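Local coordinates for MSHA biogenesis protein MshE (Vibrio cholerae, PDB 5HTL) that binds the second messenger cyclic di-GMP and probably serves in the biogenesis of the MSHA pilus, at residues Ile131-Glu134 with Lys135-Val138; Leu81-Glu84 with Val85-Arg88; Leu55-Leu58 with Ala59-Leu62; Ala110-Phe113 with Ala114-Ala117. All coordinates share one frame; numbering follows the deposited sequence.

Contact 1 of 4, residues Ile131-Glu134 with Lys135-Val138; sequences IAPE and KQLV
Gln136 swings its CG anti to its own carbonyl carbon (chi1 -69°) and then runs extended, which lays the side chain alongside the ring of Pro133, both pointing the same way. The amide oxygen does the touching: Gln136 OE1 lies 3.4 Å from Pro133 CD. Pro133 is the N-cap residue of helix 134-144. Pro133 O accepts from Leu137 N at 3.1 Å, the first full turn of the helix. The next bond in the series is Val138 N to Glu134 O, 3.0 Å. Leu137 turns back over the incoming loop, and its CD2 packs on the methyl CB of Ala132 at 3.9 Å. The Glu134 side chain heads off the helix, and its OE1 forms a salt bridge with Arg91. The Gln136 amide is gripped at both ends by the loop beyond helix 51-62: OE1 accepts from Leu69 N and NE2 donates to Asp68 OD1. Two bonds of opposite sense fix which way round the amide lies. Gln136 OE1 thus meets the CH2 groups of Pro133 with its polar needs already met by the 68-69 loop.

Contact 2 of 4, residues Leu81-Glu84 with Val85-Arg88; sequences LLPE and VHAR
Glu84 and Arg88 form the charged pair of this helix start. Their side chains lie side by side, one turn apart, with the carboxylate and guanidinium planes 45° apart. Arg88 NE donates to Glu84 OE2 at 2.7 Å; the oxygen uses its anti lone pair and lies nearly in the guanidinium plane. Arg88 NH2 reaches Glu84 OE2 only weakly, at 3.2 Å, and has a second acid partner in Asp142 of helix 134-144. The glutamate reaches this far because its CG is anti to the backbone N (chi1 -174°) and the chain stays extended. Among backbone bonds, Pro83 O accepts from Ala87 N at 3.0 Å and more weakly from His86 N. Arg88 N donates to Glu84 O at 2.9 Å. Pro83 is the N-cap residue of helix 84-90, which leads into strand 92-98 of the three-stranded sheet. The apolar contacts centre on buried Leu82 and Ala87, with Leu82 CD2 3.7 Å from Ala87 CB. Leu82 CD1 meets His86 CB at 3.9 Å. Leu82 also touches Leu118 of helix 112-121 and Val94 of the sheet. The imidazole is met at its edge, in plane, by the proline ring, with Pro83 CG 4.0 Å from His86 CD2.

Contact 3 of 4, residues Leu55-Leu58 with Ala59-Leu62; sequences LNFL and AQQL. With C2E (9,9'-[(2R,3R,3aS,5S,7aR,9R,10R,10aS,12S,14aR)-3,5,10,12-tetrahydroxy-5,12-dioxidooctahydro-2H,7H-difuro[3,2-d:3',2'-j][1,3,7,9,2,8]tetraoxadiphosphacyclododecine-2,9-diyl]bis(2-amino-1,9-dihydro-6H-purin-6-one)), chain C.
Leu58 and Gln61 lie side by side on helix 51-62, pointing the same way, and both reach the bound cyclic di-GMP. Gln61 has its CG anti to the backbone N (chi1 -177°) and an extended chain, which carries the amide clear of the helix. Both ends of that amide hold the ligand. Gln61 OE1 accepts from the ribose hydroxyl O2A at 2.7 Å. Gln61 NE2 donates to the phosphate oxygen O2P at 2.8 Å. NE2 also donates to Lys8 O, which helps fix the rotation of the group. Leu58 takes another course: CG is anti to its carbonyl carbon (chi1 -80°), and the two methyls lie against one face of a guanine. Leu58 CD1 is 3.5 Å from C21 of that base, while Leu58 CD2 lies beside the glutamine amide, 3.7 Å from Gln61 OE1.

Away from this ligand, Phe57 and Gln60 also run side by side, with ring and amide planes 34° apart. Gln60 OE1 approaches the ring obliquely, 3.5 Å from Phe57 CD1. The Phe57 ring packs on Leu13 and Leu14 of helix 10-16. Backbone bonds carry the turn beneath these groups, among them Gln61 N to Phe57 O at 2.8 Å. On the same ligand, Arg7, Arg38 and Asp108 add side-chain bonds, and Leu10 N and Leu39 N add backbone ones. A helix that offers a leucine to a guanine and a glutamine to ribose and phosphate forms one wall of the cyclic di-GMP site of MshEN.

Contact 4 of 4, residues Ala110-Phe113 with Ala114-Ala117; sequences ADLF and AQEA
Asp111 caps the N-terminus of helix 112-121 through Ala114, in the beta-alpha-beta unit formed by strand 101-106, this helix and strand 126-131. From CB outward its side chain leans over the first turn. Asp111 CB lies 3.9 Å from the methyl CB of Ala114. With CG anti to the backbone N (chi1 -176°), Asp111 CG comes closer, 3.4 Å from Ala114 CB. The two oxygens then part company. Asp111 OD1 rests against Ala114 CB at 3.3 Å. Asp111 OD2 accepts from Ala114 N at 3.0 Å, along a fairly straight bond of 168°. The N-H comes from above the carboxylate plane, 70° out of it. This carboxylate at the start of the helix would probably be favoured by the helix dipole. The backbone continues the job: Asp111 O accepts from Gln115 N, Leu112 O from Glu116 N, and Phe113 O from Ala117 N.

The buried methyl of Ala114 also touches Leu90 of helix 84-90, and the Phe113 ring packs on Arg89 there. Gln115 meets Phe113 of the second subunit, so this surface helix takes part in the contact between the two chains. Ala110, just before the cap, touches a bound cyclic di-GMP. Leu112 and Gln115 run alongside each other, and Leu112 CD2 lies 3.5 Å from Gln115 OE1.

Overall arrangement
Contacts 1, 2 and 4 each sit at the start of a helix, whereas contact 3 lies within helix 51-62. A proline holds the N-cap position in contacts 1 and 2; only in contact 4 does a side chain, that of Asp111, cap the helix. Contact 4 is a surface contact, and the others are partly buried. Contact 3 is nearest the chain centre and binds cyclic di-GMP directly; contact 4 reaches a bound ligand through Ala110. Contacts 1 and 3 touch where Ile131 packs on Leu55 and Ala59. Contacts 3 and 4 touch through Leu62 and Ala110. Contact 2 lies across the chain's centre from contact 3, their centres about 25 Å apart, and holds a salt bridge within its own segments.

Contact 1 of 4, residues Ile131-Glu134 with Lys135-Val138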
loop_
_atom_site.group_PDB
_atom_site.type_symbol
_atom_site.label_atom_id
_atom_site.label_comp_id
_atom_site.label_asym_id
_atom_site.label_seq_id
_atom_site.Cartn_x
_atom_site.Cartn_y
_atom_site.Cartn_z
ATOM N N ILE A 131 8.081 1.852 -3.383
ATOM C CA ILE A 131 9.441 1.998 -2.882
ATOM C C ILE A 131 10.456 1.978 -4.036
ATOM O O ILE A 131 10.288 1.246 -5.026
ATOM C CB ILE A 131 9.755 0.924 -1.789
ATOM C CG1 ILE A 131 11.070 1.235 -1.068
ATOM C CG2 ILE A 131 9.780 -0.478 -2.371
ATOM C CD1 ILE A 131 11.316 0.357 0.154
ATOM N N ALA A 132 11.490 2.803 -3.922
ATOM C CA ALA A 132 12.587 2.784 -4.881
ATOM C C ALA A 132 13.892 2.935 -4.114
ATOM O O ALA A 132 13.899 3.473 -3.009
ATOM C CB ALA A 132 12.418 3.916 -5.892
ATOM N N PRO A 133 15.006 2.455 -4.685
ATOM C CA PRO A 133 16.300 2.707 -4.041
ATOM C C PRO A 133 16.605 4.196 -3.908
ATOM O O PRO A 133 16.264 5.002 -4.787
ATOM C CB PRO A 133 17.299 2.053 -4.996
ATOM C CG PRO A 133 16.497 1.018 -5.721
ATOM C CD PRO A 133 15.131 1.592 -5.874
ATOM N N GLU A 134 17.242 4.564 -2.800
ATOM C CA GLU A 134 17.544 5.963 -2.535
ATOM C C GLU A 134 18.371 6.599 -3.645
ATOM O O GLU A 134 18.118 7.741 -4.026
ATOM C CB GLU A 134 18.232 6.111 -1.178
ATOM C CG GLU A 134 18.313 7.529 -0.668
ATOM C CD GLU A 134 18.791 7.573 0.768
ATOM O OE1 GLU A 134 18.001 7.212 1.666
ATOM O OE2 GLU A 134 19.959 7.949 0.992
ATOM N N LYS A 135 19.326 5.848 -4.193
ATOM C CA LYS A 135 20.165 6.372 -5.274
ATOM C C LYS A 135 19.299 6.761 -6.461
ATOM O O LYS A 135 19.498 7.813 -7.069
ATOM C CB LYS A 135 21.210 5.342 -5.708
ATOM C CG LYS A 135 22.215 5.880 -6.729
ATOM C CD LYS A 135 23.181 4.798 -7.206
ATOM C CE LYS A 135 24.307 5.377 -8.063
ATOM N NZ LYS A 135 25.227 4.317 -8.581
ATOM N N GLN A 136 18.308 5.932 -6.775
ATOM C CA GLN A 136 17.408 6.238 -7.882
ATOM C C GLN A 136 16.521 7.446 -7.634
ATOM O O GLN A 136 16.236 8.205 -8.564
ATOM C CB GLN A 136 16.552 5.030 -8.223
ATOM C CG GLN A 136 17.347 3.903 -8.844
ATOM C CD GLN A 136 16.446 2.846 -9.411
ATOM O OE1 GLN A 136 15.260 2.802 -9.084
ATOM N NE2 GLN A 136 16.991 1.986 -10.265
ATOM N N LEU A 137 16.079 7.618 -6.389
ATOM C CA LEU A 137 15.300 8.789 -5.991
ATOM C C LEU A 137 16.105 10.065 -6.217
ATOM O O LEU A 137 15.606 11.039 -6.787
ATOM C CB LEU A 137 14.911 8.710 -4.511
ATOM C CG LEU A 137 13.467 8.478 -4.055
ATOM C CD1 LEU A 137 12.424 8.944 -5.074
ATOM C CD2 LEU A 137 13.247 7.027 -3.654
ATOM N N VAL A 138 17.351 10.063 -5.755
ATOM C CA VAL A 138 18.200 11.238 -5.878
ATOM C C VAL A 138 18.494 11.553 -7.346
ATOM O O VAL A 138 18.431 12.715 -7.760
ATOM C CB VAL A 138 19.470 11.082 -5.045
ATOM C CG1 VAL A 138 20.440 12.239 -5.317
ATOM C CG2 VAL A 138 19.103 11.019 -3.567
#

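Contact 2 of 4, residues Leu81-Glu84 with Val85-Arg88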
loop_
_atom_site.group_PDB
_atom_site.type_symbol
_atom_site.label_atom_id
_atom_site.label_comp_id
_atom_site.label_asym_id
_atom_site.label_seq_id
_atom_site.Cartn_x
_atom_site.Cartn_y
_atom_site.Cartn_z
ATOM N N LEU A 81 4.325 19.161 -8.041
ATOM C CA LEU A 81 3.318 19.305 -6.995
ATOM C C LEU A 81 3.941 19.283 -5.597
ATOM O O LEU A 81 3.415 19.880 -4.653
ATOM C CB LEU A 81 2.242 18.231 -7.142
ATOM C CG LEU A 81 1.534 18.321 -8.496
ATOM C CD1 LEU A 81 0.561 17.177 -8.720
ATOM C CD2 LEU A 81 0.828 19.665 -8.668
ATOM N N LEU A 82 5.063 18.583 -5.471
ATOM C CA LEU A 82 5.855 18.634 -4.251
ATOM C C LEU A 82 7.093 19.467 -4.548
ATOM O O LEU A 82 7.885 19.116 -5.419
ATOM C CB LEU A 82 6.258 17.218 -3.846
ATOM C CG LEU A 82 7.021 17.013 -2.540
ATOM C CD1 LEU A 82 6.168 17.450 -1.377
ATOM C CD2 LEU A 82 7.407 15.550 -2.389
ATOM N N PRO A 83 7.265 20.601 -3.847
ATOM C CA PRO A 83 8.448 21.416 -4.133
ATOM C C PRO A 83 9.739 20.639 -3.879
ATOM O O PRO A 83 9.770 19.772 -2.992
ATOM C CB PRO A 83 8.316 22.583 -3.147
ATOM C CG PRO A 83 6.846 22.649 -2.837
ATOM C CD PRO A 83 6.386 21.222 -2.844
ATOM N N GLU A 84 10.777 20.958 -4.648
ATOM C CA GLU A 84 12.038 20.239 -4.590
ATOM C C GLU A 84 12.618 20.147 -3.183
ATOM O O GLU A 84 13.123 19.096 -2.790
ATOM C CB GLU A 84 13.065 20.864 -5.531
ATOM C CG GLU A 84 14.351 20.055 -5.622
ATOM C CD GLU A 84 15.379 20.687 -6.526
ATOM O OE1 GLU A 84 15.024 21.643 -7.257
ATOM O OE2 GLU A 84 16.545 20.241 -6.496
ATOM N N VAL A 85 12.566 21.234 -2.415
ATOM C CA VAL A 85 13.151 21.184 -1.080
ATOM C C VAL A 85 12.468 20.144 -0.192
ATOM O O VAL A 85 13.120 19.478 0.615
ATOM C CB VAL A 85 13.168 22.569 -0.379
ATOM C CG1 VAL A 85 14.107 23.531 -1.094
ATOM C CG2 VAL A 85 11.773 23.152 -0.281
ATOM N N HIS A 86 11.164 19.978 -0.362
ATOM C CA HIS A 86 10.434 18.989 0.423
ATOM C C HIS A 86 10.629 17.573 -0.097
ATOM O O HIS A 86 10.776 16.635 0.682
ATOM C CB HIS A 86 8.962 19.365 0.500
ATOM C CG HIS A 86 8.737 20.661 1.212
ATOM N ND1 HIS A 86 9.030 20.824 2.544
ATOM C CD2 HIS A 86 8.308 21.862 0.759
ATOM C CE1 HIS A 86 8.766 22.075 2.895
ATOM N NE2 HIS A 86 8.327 22.722 1.834
ATOM N N ALA A 87 10.637 17.419 -1.418
ATOM C CA ALA A 87 10.919 16.126 -2.029
ATOM C C ALA A 87 12.269 15.587 -1.551
ATOM O O ALA A 87 12.379 14.440 -1.133
ATOM C CB ALA A 87 10.888 16.256 -3.553
ATOM N N ARG A 88 13.293 16.426 -1.578
ATOM C CA ARG A 88 14.619 16.023 -1.126
ATOM C C ARG A 88 14.661 15.723 0.370
ATOM O O ARG A 88 15.228 14.711 0.770
ATOM C CB ARG A 88 15.669 17.063 -1.526
ATOM C CG ARG A 88 15.877 17.120 -3.046
ATOM C CD ARG A 88 16.976 18.123 -3.418
ATOM N NE ARG A 88 17.230 18.188 -4.859
ATOM C CZ ARG A 88 18.042 17.368 -5.527
ATOM N NH1 ARG A 88 18.670 16.372 -4.910
ATOM N NH2 ARG A 88 18.215 17.524 -6.831
#

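Contact 3 of 4, residues Leu55-Leu58 with Ala59-Leu62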
loop_
_atom_site.group_PDB
_atom_site.type_symbol
_atom_site.label_atom_id
_atom_site.label_comp_id
_atom_site.label_asym_id
_atom_site.label_seq_id
_atom_site.Cartn_x
_atom_site.Cartn_y
_atom_site.Cartn_z
ATOM N N LEU A 55 15.219 -3.849 0.707
ATOM C CA LEU A 55 14.268 -3.178 -0.172
ATOM C C LEU A 55 13.095 -4.098 -0.527
ATOM O O LEU A 55 11.916 -3.738 -0.363
ATOM C CB LEU A 55 15.002 -2.749 -1.447
ATOM C CG LEU A 55 14.242 -2.057 -2.579
ATOM C CD1 LEU A 55 14.100 -0.582 -2.306
ATOM C CD2 LEU A 55 14.972 -2.265 -3.881
ATOM N N ASN A 56 13.423 -5.302 -0.983
ATOM C CA ASN A 56 12.412 -6.245 -1.422
ATOM C C ASN A 56 11.495 -6.718 -0.289
ATOM O O ASN A 56 10.294 -6.893 -0.484
ATOM C CB ASN A 56 13.067 -7.448 -2.114
ATOM C CG ASN A 56 13.694 -7.087 -3.452
ATOM O OD1 ASN A 56 13.251 -6.162 -4.133
ATOM N ND2 ASN A 56 14.733 -7.821 -3.832
ATOM N N PHE A 57 12.056 -6.930 0.896
ATOM C CA PHE A 57 11.245 -7.419 2.007
ATOM C C PHE A 57 10.488 -6.342 2.771
ATOM O O PHE A 57 9.424 -6.623 3.324
ATOM C CB PHE A 57 12.045 -8.377 2.896
ATOM C CG PHE A 57 12.338 -9.669 2.212
ATOM C CD1 PHE A 57 11.358 -10.632 2.112
ATOM C CD2 PHE A 57 13.549 -9.887 1.596
ATOM C CE1 PHE A 57 11.599 -11.821 1.457
ATOM C CE2 PHE A 57 13.793 -11.070 0.923
ATOM C CZ PHE A 57 12.815 -12.031 0.856
ATOM N N LEU A 58 11.001 -5.112 2.774
ATOM C CA LEU A 58 10.200 -3.979 3.239
ATOM C C LEU A 58 8.977 -3.835 2.335
ATOM O O LEU A 58 7.861 -3.638 2.809
ATOM C CB LEU A 58 11.020 -2.691 3.219
ATOM C CG LEU A 58 11.975 -2.483 4.389
ATOM C CD1 LEU A 58 12.822 -1.230 4.182
ATOM C CD2 LEU A 58 11.205 -2.404 5.701
ATOM N N ALA A 59 9.185 -3.967 1.028
ATOM C CA ALA A 59 8.075 -3.912 0.084
ATOM C C ALA A 59 7.039 -4.996 0.380
ATOM O O ALA A 59 5.837 -4.734 0.399
ATOM C CB ALA A 59 8.572 -4.012 -1.344
ATOM N N GLN A 60 7.494 -6.219 0.620
ATOM C CA GLN A 60 6.565 -7.288 0.971
ATOM C C GLN A 60 5.838 -6.989 2.290
ATOM O O GLN A 60 4.617 -7.123 2.385
ATOM C CB GLN A 60 7.308 -8.623 1.055
ATOM C CG GLN A 60 6.423 -9.790 1.438
ATOM C CD GLN A 60 7.122 -11.128 1.285
ATOM O OE1 GLN A 60 8.199 -11.213 0.695
ATOM N NE2 GLN A 60 6.506 -12.182 1.807
ATOM N N GLN A 61 6.594 -6.582 3.303
ATOM C CA GLN A 61 6.016 -6.239 4.601
ATOM C C GLN A 61 4.913 -5.188 4.517
ATOM O O GLN A 61 3.865 -5.303 5.167
ATOM C CB GLN A 61 7.108 -5.735 5.539
ATOM C CG GLN A 61 6.578 -5.423 6.929
ATOM C CD GLN A 61 7.568 -4.690 7.803
ATOM O OE1 GLN A 61 8.191 -3.715 7.375
ATOM N NE2 GLN A 61 7.713 -5.151 9.044
ATOM N N LEU A 62 5.166 -4.139 3.735
ATOM C CA LEU A 62 4.253 -3.011 3.623
ATOM C C LEU A 62 3.208 -3.159 2.516
ATOM O O LEU A 62 2.398 -2.252 2.303
ATOM C CB LEU A 62 5.061 -1.734 3.416
ATOM C CG LEU A 62 6.088 -1.457 4.520
ATOM C CD1 LEU A 62 6.902 -0.203 4.176
ATOM C CD2 LEU A 62 5.379 -1.336 5.880
HETATM P P1 C2E C . 8.343 -3.650 12.481
HETATM O O2P C2E C . 8.923 -4.668 11.530
HETATM O O1P C2E C . 6.879 -3.898 12.777
HETATM O "O5'" C2E C . 9.199 -3.683 13.809
HETATM C "C5'" C2E C . 9.081 -2.794 14.884
HETATM C "C4'" C2E C . 10.157 -2.884 15.865
HETATM O "O4'" C2E C . 10.178 -4.143 16.467
HETATM C "C3'" C2E C . 11.510 -2.713 15.232
HETATM O "O3'" C2E C . 11.915 -1.367 15.314
HETATM C "C2'" C2E C . 12.330 -3.612 15.915
HETATM O "O2'" C2E C . 13.003 -2.949 17.007
HETATM C "C1'" C2E C . 11.458 -4.702 16.419
HETATM N N9 C2E C . 11.416 -5.802 15.506
HETATM C C8 C2E C . 11.319 -5.998 14.194
HETATM N N7 C2E C . 11.296 -7.324 14.012
HETATM C C5 C2E C . 11.376 -7.948 15.225
HETATM C C6 C2E C . 11.382 -9.303 15.577
HETATM O O6 C2E C . 11.312 -10.260 14.631
HETATM N N1 C2E C . 11.473 -9.639 16.869
HETATM C C2 C2E C . 11.540 -8.688 17.804
HETATM N N2 C2E C . 11.636 -9.112 19.166
HETATM N N3 C2E C . 11.534 -7.367 17.517
HETATM C C4 C2E C . 11.454 -6.959 16.231
HETATM P P11 C2E C . 12.729 -0.680 14.130
HETATM O O21 C2E C . 13.209 0.697 14.559
HETATM O O11 C2E C . 13.930 -1.537 13.855
HETATM O O5A C2E C . 11.907 -0.657 12.803
HETATM C C5A C2E C . 10.691 0.065 12.689
HETATM C C4A C2E C . 9.867 -0.263 11.554
HETATM O O4A C2E C . 10.526 0.168 10.313
HETATM C C3A C2E C . 9.671 -1.719 11.380
HETATM O O3A C2E C . 8.435 -2.190 11.879
HETATM C C2A C2E C . 9.779 -1.970 9.929
HETATM O O2A C2E C . 8.585 -1.877 9.261
HETATM C C1A C2E C . 10.677 -0.904 9.411
HETATM N N91 C2E C . 12.107 -1.173 9.343
HETATM C C81 C2E C . 12.850 -2.005 10.099
HETATM N N71 C2E C . 14.139 -1.919 9.728
HETATM C C51 C2E C . 14.228 -1.012 8.726
HETATM C C61 C2E C . 15.263 -0.486 7.945
HETATM O O61 C2E C . 16.580 -0.879 8.110
HETATM N N11 C2E C . 14.982 0.423 7.012
HETATM C C21 C2E C . 13.735 0.840 6.815
HETATM N N21 C2E C . 13.545 1.798 5.802
HETATM N N31 C2E C . 12.707 0.379 7.539
HETATM C C41 C2E C . 12.941 -0.544 8.495
#

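Contact 4 of 4, residues Ala110-Phe113 with Ala114-Ala117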
loop_
_atom_site.group_PDB
_atom_site.type_symbol
_atom_site.label_atom_id
_atom_site.label_comp_id
_atom_site.label_asym_id
_atom_site.label_seq_id
_atom_site.Cartn_x
_atom_site.Cartn_y
_atom_site.Cartn_z
ATOM N N ALA A 110 8.225 3.317 5.279
ATOM C CA ALA A 110 8.020 3.005 6.697
ATOM C C ALA A 110 8.313 4.200 7.608
ATOM O O ALA A 110 8.098 4.134 8.820
ATOM C CB ALA A 110 8.872 1.813 7.101
ATOM N N ASP A 111 8.799 5.292 7.025
ATOM C CA ASP A 111 9.144 6.491 7.790
ATOM C C ASP A 111 7.887 7.313 8.055
ATOM O O ASP A 111 7.479 8.149 7.237
ATOM C CB ASP A 111 10.188 7.311 7.019
ATOM C CG ASP A 111 10.694 8.535 7.790
ATOM O OD1 ASP A 111 11.664 9.180 7.318
ATOM O OD2 ASP A 111 10.136 8.881 8.852
ATOM N N LEU A 112 7.281 7.079 9.214
ATOM C CA LEU A 112 6.013 7.715 9.545
ATOM C C LEU A 112 6.163 9.193 9.868
ATOM O O LEU A 112 5.238 9.976 9.670
ATOM C CB LEU A 112 5.345 6.976 10.704
ATOM C CG LEU A 112 4.976 5.524 10.391
ATOM C CD1 LEU A 112 4.216 4.888 11.547
ATOM C CD2 LEU A 112 4.161 5.461 9.108
ATOM N N PHE A 113 7.333 9.573 10.364
ATOM C CA PHE A 113 7.647 10.978 10.578
ATOM C C PHE A 113 7.619 11.702 9.224
ATOM O O PHE A 113 6.991 12.751 9.084
ATOM C CB PHE A 113 9.020 11.099 11.247
ATOM C CG PHE A 113 9.305 12.459 11.815
ATOM C CD1 PHE A 113 8.648 12.901 12.954
ATOM C CD2 PHE A 113 10.244 13.283 11.224
ATOM C CE1 PHE A 113 8.912 14.146 13.483
ATOM C CE2 PHE A 113 10.511 14.539 11.749
ATOM C CZ PHE A 113 9.847 14.960 12.883
ATOM N N ALA A 114 8.272 11.118 8.218
ATOM C CA ALA A 114 8.233 11.680 6.863
ATOM C C ALA A 114 6.831 11.631 6.251
ATOM O O ALA A 114 6.422 12.549 5.556
ATOM C CB ALA A 114 9.254 10.987 5.950
ATOM N N GLN A 115 6.092 10.558 6.508
ATOM C CA GLN A 115 4.739 10.418 5.983
ATOM C C GLN A 115 3.828 11.523 6.484
ATOM O O GLN A 115 3.033 12.077 5.722
ATOM C CB GLN A 115 4.165 9.077 6.422
ATOM C CG GLN A 115 2.852 8.690 5.778
ATOM C CD GLN A 115 2.511 7.235 6.027
ATOM O OE1 GLN A 115 1.832 6.902 6.998
ATOM N NE2 GLN A 115 3.003 6.357 5.164
ATOM N N GLU A 116 3.940 11.829 7.772
ATOM C CA GLU A 116 3.143 12.891 8.372
ATOM C C GLU A 116 3.446 14.213 7.684
ATOM O O GLU A 116 2.549 14.996 7.380
ATOM C CB GLU A 116 3.433 12.993 9.868
ATOM C CG GLU A 116 2.471 13.907 10.629
ATOM C CD GLU A 116 1.197 13.194 11.050
ATOM O OE1 GLU A 116 0.496 13.706 11.948
ATOM O OE2 GLU A 116 0.897 12.120 10.488
ATOM N N ALA A 117 4.728 14.454 7.437
ATOM C CA ALA A 117 5.171 15.643 6.734
ATOM C C ALA A 117 4.597 15.717 5.327
ATOM O O ALA A 117 4.088 16.755 4.898
ATOM C CB ALA A 117 6.679 15.671 6.683
#